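Side-chain contacts in calcium-regulated actin-bundling protein (Dictyostelium discoideum, PDB 4X3N), which binds and bundles actin filaments under calcium control and may contribute to the structure and reorganization of filopodia and pseudopodia during cell movement: residues 84-89 with 200-205; 194-199 with 234-239; 243-248 with 285-290. All blocks are in the same frame, centred on the assembly; numbering follows the deposited sequence.

Contact 1. Residues 84-89 with 200-205; sequences LVFKYD and YEEEKA
Phe86 meets helix 181-211 face on: Glu201 CB sits 3.3 Å from the centroid of the Phe86 ring and only 7° off its normal, in a CH-pi contact. All six ring carbons therefore lie at similar distances from that one methylene, the nearest being Phe86 CD1 at 3.5 Å from Glu201 CB. The ring gets there because CG stands between the backbone N and the carbonyl carbon (chi1 63°), in the short 3-10 segment 85-86. At the ring edge, near its plane, Glu202 CG approaches Phe86 CE1 to 3.9 Å. The Glu201 chain bends at chi2 (-81°) and carries its carboxylate away from the loop, where OE2 lies close to Tyr290 OH, a probable but very short hydrogen bond. Lys87 bends at chi3 and chi4, which brings NZ to 3.6 Å from Glu202 OE2, a salt bridge without a hydrogen bond.

With 212 Å² buried and no hydrogen bond between the segments, the contact is mainly an aromatic face on an aliphatic stem; Arg198, a turn earlier on the helix, adds a polar hold by bonding Phe86 O and Asp89. The long ion pair beside the ring probably adds a weaker attraction.

Contact 2. Residues 194-199 with 234-239; sequences NKRIRA and KEQLNF
Gln236 packs against Arg196 without a hydrogen bond between them. Gln236 OE1 stands over one face of the Arg196 guanidinium, 3.1 Å from Arg196 NH1, but the angle is too poor for a hydrogen bond; the amide and guanidinium planes are 27° apart. Both chains bend at chi2, which turns them so that they cross at a slant, and Gln236 CB and CG each come to 3.5 Å from Arg196 NH1. The guanidinium is instead held from its own helix, by a salt bridge of Arg196 NE to Glu192 OE2.

One residue on, Leu237 supplies the apolar part. Its CA is 3.8 Å from Arg196 CB, matching the 5.1 Å CA-CA approach of this pair, the nearest between the segments. With CG anti to the backbone N (chi1 176°), Leu237 sends its methyl groups inward: CD1 reaches 3.7 Å from Ile197 CG1 and also touches Arg196 CB.

The axes of these short segments run antiparallel, at 162° and 8.8 Å apart, so helices 181-211 and 232-255 pack side by side. Leu237 also touches Val193 and Tyr200 of the first helix, while Tyr290 of helix 273-290 packs on both Ile197 and Leu237, bringing a third helix to the apolar side of the pair.

Contact 3. Residues 243-248 with 285-290; sequences SAEAAV and EKKKRY
A single salt bridge, Glu245 with Lys287, carries the direct contact between these two helical segments. Its core is a hydrogen bond from Lys287 NZ to Glu245 OE1 of 2.9 Å. The ammonium comes to that oxygen from above the carboxylate, 40° out of its plane, and lies 3.3 Å from Glu245 OE2 as well, so the positive charge is near both oxygens though bonded to one. The charge of OE2 is shared further, in a salt bridge to Arg249 NH1 one turn later on the same helix.

The reach of the two side chains lets them bridge a wide gap: the nearest CA atoms, of Glu245 and Lys287, are 9.3 Å apart. Glu245 is extended, with CG anti to the backbone N (chi1 178°), whereas Lys287 bends at chi3 (74°) and meets it roughly at a right angle. Van der Waals contact is slight: Lys287 CE approaches Glu245 OE1 to 3.3 Å, and the segments bury 82 Å² together. With an alanine in place of Glu245, Lys287 NZ and Arg249 would probably lose their shared anionic partner, leaving the lysine end freer to turn.

Beneath the bridge, Ala244 and Val248 pack on Leu283 and Met279 of helix 273-290, and on Val193 and Leu190 of helix 181-211. The arrangement is that of a helical bundle: an apolar interior flanked by an interhelical ion pair at the surface.

In the fold
Contacts 1 and 2 are partly buried and cover 212 and 228 Å² between segments; contact 3 lies at the surface and covers 82 Å². Helix 181-211 serves contacts 1 and 2, and helix 232-255 serves contacts 2 and 3. Chemistry changes with place: contact 1 fastens a loop by an aromatic face, contact 2 joins close antiparallel helices by aliphatic carbons together with a guanidinium lying against an amide, and contact 3 spans a wider gap by charge. Direct bonds tie them together. Arg198, from contact 2, binds Phe86 O and Asp89 of contact 1, while Asn194 OD1 probably bonds Lys286 NZ, and Lys234 NZ probably bonds Tyr290 O, both of contact 3.

Contact 1. Residues 84-89 with 200-205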
loop_
_atom_site.group_PDB
_atom_site.type_symbol
_atom_site.label_atom_id
_atom_site.label_comp_id
_atom_site.label_asym_id
_atom_site.label_seq_id
_atom_site.Cartn_x
_atom_site.Cartn_y
_atom_site.Cartn_z
ATOM N N LEU A 84 8.184 7.058 19.093
ATOM C CA LEU A 84 8.395 8.261 19.860
ATOM C C LEU A 84 7.779 9.458 19.112
ATOM O O LEU A 84 8.063 9.686 17.918
ATOM C CB LEU A 84 9.896 8.441 20.112
ATOM C CG LEU A 84 10.504 7.281 20.900
ATOM C CD1 LEU A 84 12.021 7.305 20.756
ATOM C CD2 LEU A 84 10.061 7.317 22.361
ATOM N N VAL A 85 6.966 10.230 19.825
ATOM C CA VAL A 85 6.247 11.345 19.179
ATOM C C VAL A 85 7.138 12.340 18.486
ATOM O O VAL A 85 6.741 12.880 17.493
ATOM C CB VAL A 85 5.269 12.089 20.122
ATOM C CG1 VAL A 85 4.254 11.102 20.704
ATOM C CG2 VAL A 85 5.988 12.766 21.240
ATOM N N PHE A 86 8.335 12.582 19.013
ATOM C CA PHE A 86 9.241 13.582 18.459
ATOM C C PHE A 86 9.941 13.133 17.210
ATOM O O PHE A 86 10.672 13.919 16.594
ATOM C CB PHE A 86 10.275 14.079 19.510
ATOM C CG PHE A 86 11.203 13.031 20.006
ATOM C CD1 PHE A 86 12.380 12.769 19.326
ATOM C CD2 PHE A 86 10.932 12.322 21.179
ATOM C CE1 PHE A 86 13.268 11.824 19.775
ATOM C CE2 PHE A 86 11.825 11.373 21.658
ATOM C CZ PHE A 86 12.986 11.108 20.936
ATOM N N LYS A 87 9.705 11.904 16.796
ATOM C CA LYS A 87 10.241 11.403 15.517
ATOM C C LYS A 87 9.087 11.185 14.519
ATOM O O LYS A 87 9.244 10.581 13.470
ATOM C CB LYS A 87 10.939 10.105 15.749
ATOM C CG LYS A 87 12.038 10.179 16.803
ATOM C CD LYS A 87 12.513 8.771 17.170
ATOM C CE LYS A 87 13.432 8.234 16.080
ATOM N NZ LYS A 87 14.657 9.113 15.968
ATOM N N TYR A 88 7.905 11.668 14.834
ATOM C CA TYR A 88 6.775 11.349 13.994
ATOM C C TYR A 88 6.475 12.507 13.081
ATOM O O TYR A 88 6.265 13.581 13.566
ATOM C CB TYR A 88 5.621 10.992 14.936
ATOM C CG TYR A 88 4.334 10.875 14.258
ATOM C CD1 TYR A 88 4.166 9.966 13.228
ATOM C CD2 TYR A 88 3.249 11.694 14.616
ATOM C CE1 TYR A 88 2.944 9.834 12.616
ATOM C CE2 TYR A 88 2.050 11.596 13.969
ATOM C CZ TYR A 88 1.921 10.691 12.962
ATOM O OH TYR A 88 0.764 10.554 12.320
ATOM N N ASP A 89 6.445 12.317 11.755
ATOM C CA ASP A 89 6.011 13.356 10.846
ATOM C C ASP A 89 4.499 13.071 10.631
ATOM O O ASP A 89 4.094 11.979 10.216
ATOM C CB ASP A 89 6.718 13.293 9.504
ATOM C CG ASP A 89 8.226 13.493 9.597
ATOM O OD1 ASP A 89 8.675 14.366 10.342
ATOM O OD2 ASP A 89 8.951 12.763 8.886
ATOM N N TYR A 200 16.214 18.657 19.978
ATOM C CA TYR A 200 16.513 18.502 21.421
ATOM C C TYR A 200 16.342 17.084 21.973
ATOM O O TYR A 200 17.231 16.538 22.638
ATOM C CB TYR A 200 15.684 19.487 22.231
ATOM C CG TYR A 200 15.652 19.254 23.743
ATOM C CD1 TYR A 200 16.704 19.671 24.573
ATOM C CD2 TYR A 200 14.532 18.722 24.346
ATOM C CE1 TYR A 200 16.644 19.508 25.941
ATOM C CE2 TYR A 200 14.450 18.562 25.722
ATOM C CZ TYR A 200 15.503 18.949 26.510
ATOM O OH TYR A 200 15.400 18.740 27.862
ATOM N N GLU A 201 15.226 16.455 21.661
ATOM C CA GLU A 201 15.009 15.085 22.127
ATOM C C GLU A 201 15.906 14.111 21.413
ATOM O O GLU A 201 16.297 13.107 21.989
ATOM C CB GLU A 201 13.566 14.651 21.971
ATOM C CG GLU A 201 12.628 15.504 22.759
ATOM C CD GLU A 201 12.510 15.157 24.250
ATOM O OE1 GLU A 201 13.284 14.386 24.812
ATOM O OE2 GLU A 201 11.611 15.747 24.857
ATOM N N GLU A 202 16.324 14.396 20.170
ATOM C CA GLU A 202 17.240 13.398 19.525
ATOM C C GLU A 202 18.606 13.432 20.153
ATOM O O GLU A 202 19.257 12.394 20.375
ATOM C CB GLU A 202 17.308 13.592 17.997
ATOM C CG GLU A 202 16.149 12.861 17.302
ATOM C CD GLU A 202 15.987 13.216 15.838
ATOM O OE1 GLU A 202 16.710 14.143 15.394
ATOM O OE2 GLU A 202 15.136 12.575 15.157
ATOM N N GLU A 203 19.063 14.618 20.428
ATOM C CA GLU A 203 20.327 14.738 21.104
ATOM C C GLU A 203 20.311 14.158 22.539
ATOM O O GLU A 203 21.279 13.646 22.994
ATOM C CB GLU A 203 20.649 16.196 21.221
ATOM C CG GLU A 203 21.831 16.530 22.111
ATOM C CD GLU A 203 23.137 16.090 21.507
ATOM O OE1 GLU A 203 23.147 15.378 20.476
ATOM O OE2 GLU A 203 24.185 16.418 22.098
ATOM N N LYS A 204 19.252 14.396 23.287
ATOM C CA LYS A 204 19.086 13.777 24.577
ATOM C C LYS A 204 19.240 12.276 24.442
ATOM O O LYS A 204 20.000 11.669 25.185
ATOM C CB LYS A 204 17.701 14.092 25.079
ATOM C CG LYS A 204 17.670 14.417 26.525
ATOM C CD LYS A 204 16.247 14.490 27.054
ATOM C CE LYS A 204 16.113 15.781 27.790
ATOM N NZ LYS A 204 14.734 15.861 28.324
ATOM N N ALA A 205 18.533 11.680 23.475
ATOM C CA ALA A 205 18.568 10.251 23.266
ATOM C C ALA A 205 19.871 9.729 22.721
ATOM O O ALA A 205 20.249 8.580 23.005
ATOM C CB ALA A 205 17.432 9.788 22.397
#

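Contact 2. Residues 194-199 with 234-239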
loop_
_atom_site.group_PDB
_atom_site.type_symbol
_atom_site.label_atom_id
_atom_site.label_comp_id
_atom_site.label_asym_id
_atom_site.label_seq_id
_atom_site.Cartn_x
_atom_site.Cartn_y
_atom_site.Cartn_z
ATOM N N ASN A 194 8.153 22.245 16.835
ATOM C CA ASN A 194 8.290 20.813 16.698
ATOM C C ASN A 194 9.681 20.448 16.199
ATOM O O ASN A 194 10.334 19.523 16.720
ATOM C CB ASN A 194 7.258 20.238 15.771
ATOM C CG ASN A 194 5.877 20.295 16.406
ATOM O OD1 ASN A 194 5.760 20.225 17.611
ATOM N ND2 ASN A 194 4.862 20.466 15.603
ATOM N N LYS A 195 10.155 21.182 15.212
ATOM C CA LYS A 195 11.461 20.842 14.708
ATOM C C LYS A 195 12.506 20.993 15.827
ATOM O O LYS A 195 13.379 20.201 15.927
ATOM C CB LYS A 195 11.722 21.711 13.496
ATOM C CG LYS A 195 13.008 21.420 12.773
ATOM C CD LYS A 195 13.120 22.156 11.408
ATOM C CE LYS A 195 13.844 23.522 11.443
ATOM N NZ LYS A 195 15.110 23.682 12.237
ATOM N N ARG A 196 12.452 22.033 16.637
ATOM C CA ARG A 196 13.443 22.200 17.714
ATOM C C ARG A 196 13.286 21.153 18.836
ATOM O O ARG A 196 14.250 20.725 19.419
ATOM C CB ARG A 196 13.332 23.580 18.280
ATOM C CG ARG A 196 13.668 24.725 17.317
ATOM C CD ARG A 196 15.065 24.506 16.697
ATOM N NE ARG A 196 15.251 25.430 15.594
ATOM C CZ ARG A 196 16.405 26.013 15.212
ATOM N NH1 ARG A 196 17.569 25.762 15.815
ATOM N NH2 ARG A 196 16.386 26.863 14.185
ATOM N N ILE A 197 12.056 20.721 19.086
ATOM C CA ILE A 197 11.786 19.664 20.028
ATOM C C ILE A 197 12.419 18.385 19.556
ATOM O O ILE A 197 13.086 17.682 20.344
ATOM C CB ILE A 197 10.267 19.428 20.171
ATOM C CG1 ILE A 197 9.630 20.516 21.029
ATOM C CG2 ILE A 197 10.053 18.051 20.766
ATOM C CD1 ILE A 197 8.102 20.572 20.961
ATOM N N ARG A 198 12.235 18.038 18.273
ATOM C CA ARG A 198 12.922 16.820 17.713
ATOM C C ARG A 198 14.434 16.932 17.875
ATOM O O ARG A 198 15.049 16.022 18.315
ATOM C CB ARG A 198 12.563 16.577 16.245
ATOM C CG ARG A 198 13.431 15.557 15.463
ATOM C CD ARG A 198 12.860 15.223 14.076
ATOM N NE ARG A 198 11.435 14.952 14.165
ATOM C CZ ARG A 198 10.628 14.673 13.136
ATOM N NH1 ARG A 198 11.090 14.632 11.900
ATOM N NH2 ARG A 198 9.349 14.417 13.357
ATOM N N ALA A 199 15.022 18.033 17.435
ATOM C CA ALA A 199 16.459 18.238 17.564
ATOM C C ALA A 199 16.900 18.025 19.033
ATOM O O ALA A 199 17.841 17.279 19.294
ATOM C CB ALA A 199 16.821 19.652 17.124
ATOM N N LYS A 234 18.583 23.301 23.540
ATOM C CA LYS A 234 17.519 23.684 24.434
ATOM C C LYS A 234 17.333 25.175 24.301
ATOM O O LYS A 234 16.227 25.680 24.222
ATOM C CB LYS A 234 17.799 23.283 25.871
ATOM C CG LYS A 234 16.689 23.729 26.840
ATOM C CD LYS A 234 15.334 23.338 26.253
ATOM C CE LYS A 234 14.322 22.814 27.255
ATOM N NZ LYS A 234 13.821 23.975 27.998
ATOM N N GLU A 235 18.435 25.905 24.195
ATOM C CA GLU A 235 18.311 27.314 23.947
ATOM C C GLU A 235 17.469 27.642 22.677
ATOM O O GLU A 235 16.641 28.543 22.669
ATOM C CB GLU A 235 19.716 27.938 23.844
ATOM C CG GLU A 235 19.708 29.434 23.551
ATOM C CD GLU A 235 21.137 30.015 23.435
ATOM O OE1 GLU A 235 21.477 30.936 24.192
ATOM O OE2 GLU A 235 21.894 29.538 22.566
ATOM N N GLN A 236 17.745 26.951 21.600
ATOM C CA GLN A 236 17.070 27.208 20.338
ATOM C C GLN A 236 15.568 26.904 20.518
ATOM O O GLN A 236 14.704 27.615 19.999
ATOM C CB GLN A 236 17.665 26.320 19.266
ATOM C CG GLN A 236 19.082 26.692 18.794
ATOM C CD GLN A 236 19.106 28.031 18.088
ATOM O OE1 GLN A 236 18.179 28.392 17.312
ATOM N NE2 GLN A 236 20.186 28.789 18.318
ATOM N N LEU A 237 15.266 25.848 21.255
ATOM C CA LEU A 237 13.845 25.506 21.540
ATOM C C LEU A 237 13.181 26.619 22.315
ATOM O O LEU A 237 12.117 27.132 21.924
ATOM C CB LEU A 237 13.803 24.180 22.284
ATOM C CG LEU A 237 12.467 23.636 22.770
ATOM C CD1 LEU A 237 11.443 23.655 21.694
ATOM C CD2 LEU A 237 12.661 22.218 23.260
ATOM N N ASN A 238 13.815 27.051 23.397
ATOM C CA ASN A 238 13.282 28.171 24.187
ATOM C C ASN A 238 12.985 29.399 23.369
ATOM O O ASN A 238 11.956 30.053 23.548
ATOM C CB ASN A 238 14.237 28.556 25.303
ATOM C CG ASN A 238 14.415 27.460 26.371
ATOM O OD1 ASN A 238 13.567 26.586 26.586
ATOM N ND2 ASN A 238 15.533 27.545 27.083
ATOM N N PHE A 239 13.861 29.723 22.421
ATOM C CA PHE A 239 13.637 30.894 21.590
ATOM C C PHE A 239 12.519 30.602 20.572
ATOM O O PHE A 239 11.714 31.478 20.267
ATOM C CB PHE A 239 14.936 31.383 20.892
ATOM C CG PHE A 239 15.800 32.334 21.746
ATOM C CD1 PHE A 239 15.650 33.724 21.637
ATOM C CD2 PHE A 239 16.751 31.848 22.651
ATOM C CE1 PHE A 239 16.438 34.591 22.393
ATOM C CE2 PHE A 239 17.542 32.727 23.421
ATOM C CZ PHE A 239 17.379 34.098 23.300
#

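Contact 3. Residues 243-248 with 285-290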
loop_
_atom_site.group_PDB
_atom_site.type_symbol
_atom_site.label_atom_id
_atom_site.label_comp_id
_atom_site.label_asym_id
_atom_site.label_seq_id
_atom_site.Cartn_x
_atom_site.Cartn_y
_atom_site.Cartn_z
ATOM N N SER A 243 9.095 32.771 19.656
ATOM C CA SER A 243 8.658 33.195 18.351
ATOM C C SER A 243 7.265 32.737 18.123
ATOM O O SER A 243 6.482 33.466 17.524
ATOM C CB SER A 243 9.492 32.649 17.238
ATOM O OG SER A 243 10.818 32.906 17.596
ATOM N N ALA A 244 7.006 31.478 18.468
ATOM C CA ALA A 244 5.645 30.909 18.212
ATOM C C ALA A 244 4.621 31.753 18.905
ATOM O O ALA A 244 3.559 32.066 18.353
ATOM C CB ALA A 244 5.523 29.488 18.726
ATOM N N GLU A 245 4.921 32.054 20.162
ATOM C CA GLU A 245 3.986 32.772 21.005
ATOM C C GLU A 245 3.664 34.136 20.474
ATOM O O GLU A 245 2.501 34.575 20.480
ATOM C CB GLU A 245 4.521 32.885 22.448
ATOM C CG GLU A 245 3.559 33.687 23.318
ATOM C CD GLU A 245 3.710 33.429 24.824
ATOM O OE1 GLU A 245 4.545 32.644 25.273
ATOM O OE2 GLU A 245 2.983 34.038 25.596
ATOM N N ALA A 246 4.688 34.822 19.986
ATOM C CA ALA A 246 4.497 36.132 19.381
ATOM C C ALA A 246 3.691 36.010 18.122
ATOM O O ALA A 246 2.848 36.847 17.799
ATOM C CB ALA A 246 5.843 36.813 19.079
ATOM N N ALA A 247 3.956 35.000 17.345
ATOM C CA ALA A 247 3.236 34.902 16.114
ATOM C C ALA A 247 1.753 34.539 16.423
ATOM O O ALA A 247 0.822 35.054 15.793
ATOM C CB ALA A 247 3.859 33.841 15.245
ATOM N N VAL A 248 1.549 33.628 17.353
ATOM C CA VAL A 248 0.145 33.228 17.740
ATOM C C VAL A 248 -0.651 34.447 18.221
ATOM O O VAL A 248 -1.760 34.712 17.722
ATOM C CB VAL A 248 0.172 32.112 18.784
ATOM C CG1 VAL A 248 -1.165 31.938 19.466
ATOM C CG2 VAL A 248 0.556 30.812 18.079
ATOM N N GLU A 285 0.173 23.655 25.305
ATOM C CA GLU A 285 0.732 22.309 25.492
ATOM C C GLU A 285 2.256 22.342 25.397
ATOM O O GLU A 285 2.996 21.866 26.274
ATOM C CB GLU A 285 0.166 21.363 24.407
ATOM C CG GLU A 285 0.329 19.867 24.671
ATOM C CD GLU A 285 -0.395 19.435 25.913
ATOM O OE1 GLU A 285 -1.352 20.139 26.287
ATOM O OE2 GLU A 285 0.001 18.420 26.528
ATOM N N LYS A 286 2.733 22.990 24.357
ATOM C CA LYS A 286 4.162 23.070 24.178
ATOM C C LYS A 286 4.830 23.734 25.345
ATOM O O LYS A 286 5.888 23.248 25.786
ATOM C CB LYS A 286 4.505 23.744 22.838
ATOM C CG LYS A 286 4.331 22.799 21.640
ATOM C CD LYS A 286 3.941 23.551 20.391
ATOM C CE LYS A 286 4.406 22.808 19.113
ATOM N NZ LYS A 286 3.695 21.534 18.801
ATOM N N LYS A 287 4.276 24.853 25.829
ATOM C CA LYS A 287 4.971 25.655 26.889
ATOM C C LYS A 287 5.021 24.876 28.161
ATOM O O LYS A 287 6.019 24.841 28.869
ATOM C CB LYS A 287 4.262 26.988 27.147
ATOM C CG LYS A 287 4.580 28.001 26.093
ATOM C CD LYS A 287 3.719 29.254 26.176
ATOM C CE LYS A 287 4.110 30.164 27.329
ATOM N NZ LYS A 287 3.146 31.316 27.375
ATOM N N LYS A 288 3.914 24.217 28.432
ATOM C CA LYS A 288 3.791 23.367 29.611
ATOM C C LYS A 288 4.931 22.347 29.620
ATOM O O LYS A 288 5.605 22.188 30.636
ATOM C CB LYS A 288 2.384 22.791 29.594
ATOM C CG LYS A 288 2.033 21.448 30.194
ATOM C CD LYS A 288 0.527 21.525 30.503
ATOM C CE LYS A 288 -0.251 20.289 30.101
ATOM N NZ LYS A 288 -0.227 19.327 31.237
ATOM N N ARG A 289 5.210 21.743 28.471
ATOM C CA ARG A 289 6.114 20.589 28.384
ATOM C C ARG A 289 7.581 21.009 28.205
ATOM O O ARG A 289 8.455 20.385 28.732
ATOM C CB ARG A 289 5.567 19.651 27.288
ATOM C CG ARG A 289 6.465 18.520 26.807
ATOM C CD ARG A 289 6.140 17.183 27.453
ATOM N NE ARG A 289 7.012 16.094 26.960
ATOM C CZ ARG A 289 8.291 15.877 27.315
ATOM N NH1 ARG A 289 8.913 16.670 28.194
ATOM N NH2 ARG A 289 8.963 14.836 26.789
ATOM N N TYR A 290 7.846 22.076 27.476
ATOM C CA TYR A 290 9.217 22.454 27.135
ATOM C C TYR A 290 9.633 23.861 27.541
ATOM O O TYR A 290 10.803 24.225 27.339
ATOM C CB TYR A 290 9.403 22.274 25.626
ATOM C CG TYR A 290 9.430 20.826 25.217
ATOM C CD1 TYR A 290 10.507 20.021 25.532
ATOM C CD2 TYR A 290 8.403 20.259 24.514
ATOM C CE1 TYR A 290 10.549 18.711 25.170
ATOM C CE2 TYR A 290 8.422 18.931 24.157
ATOM C CZ TYR A 290 9.509 18.160 24.461
ATOM O OH TYR A 290 9.593 16.831 24.101
#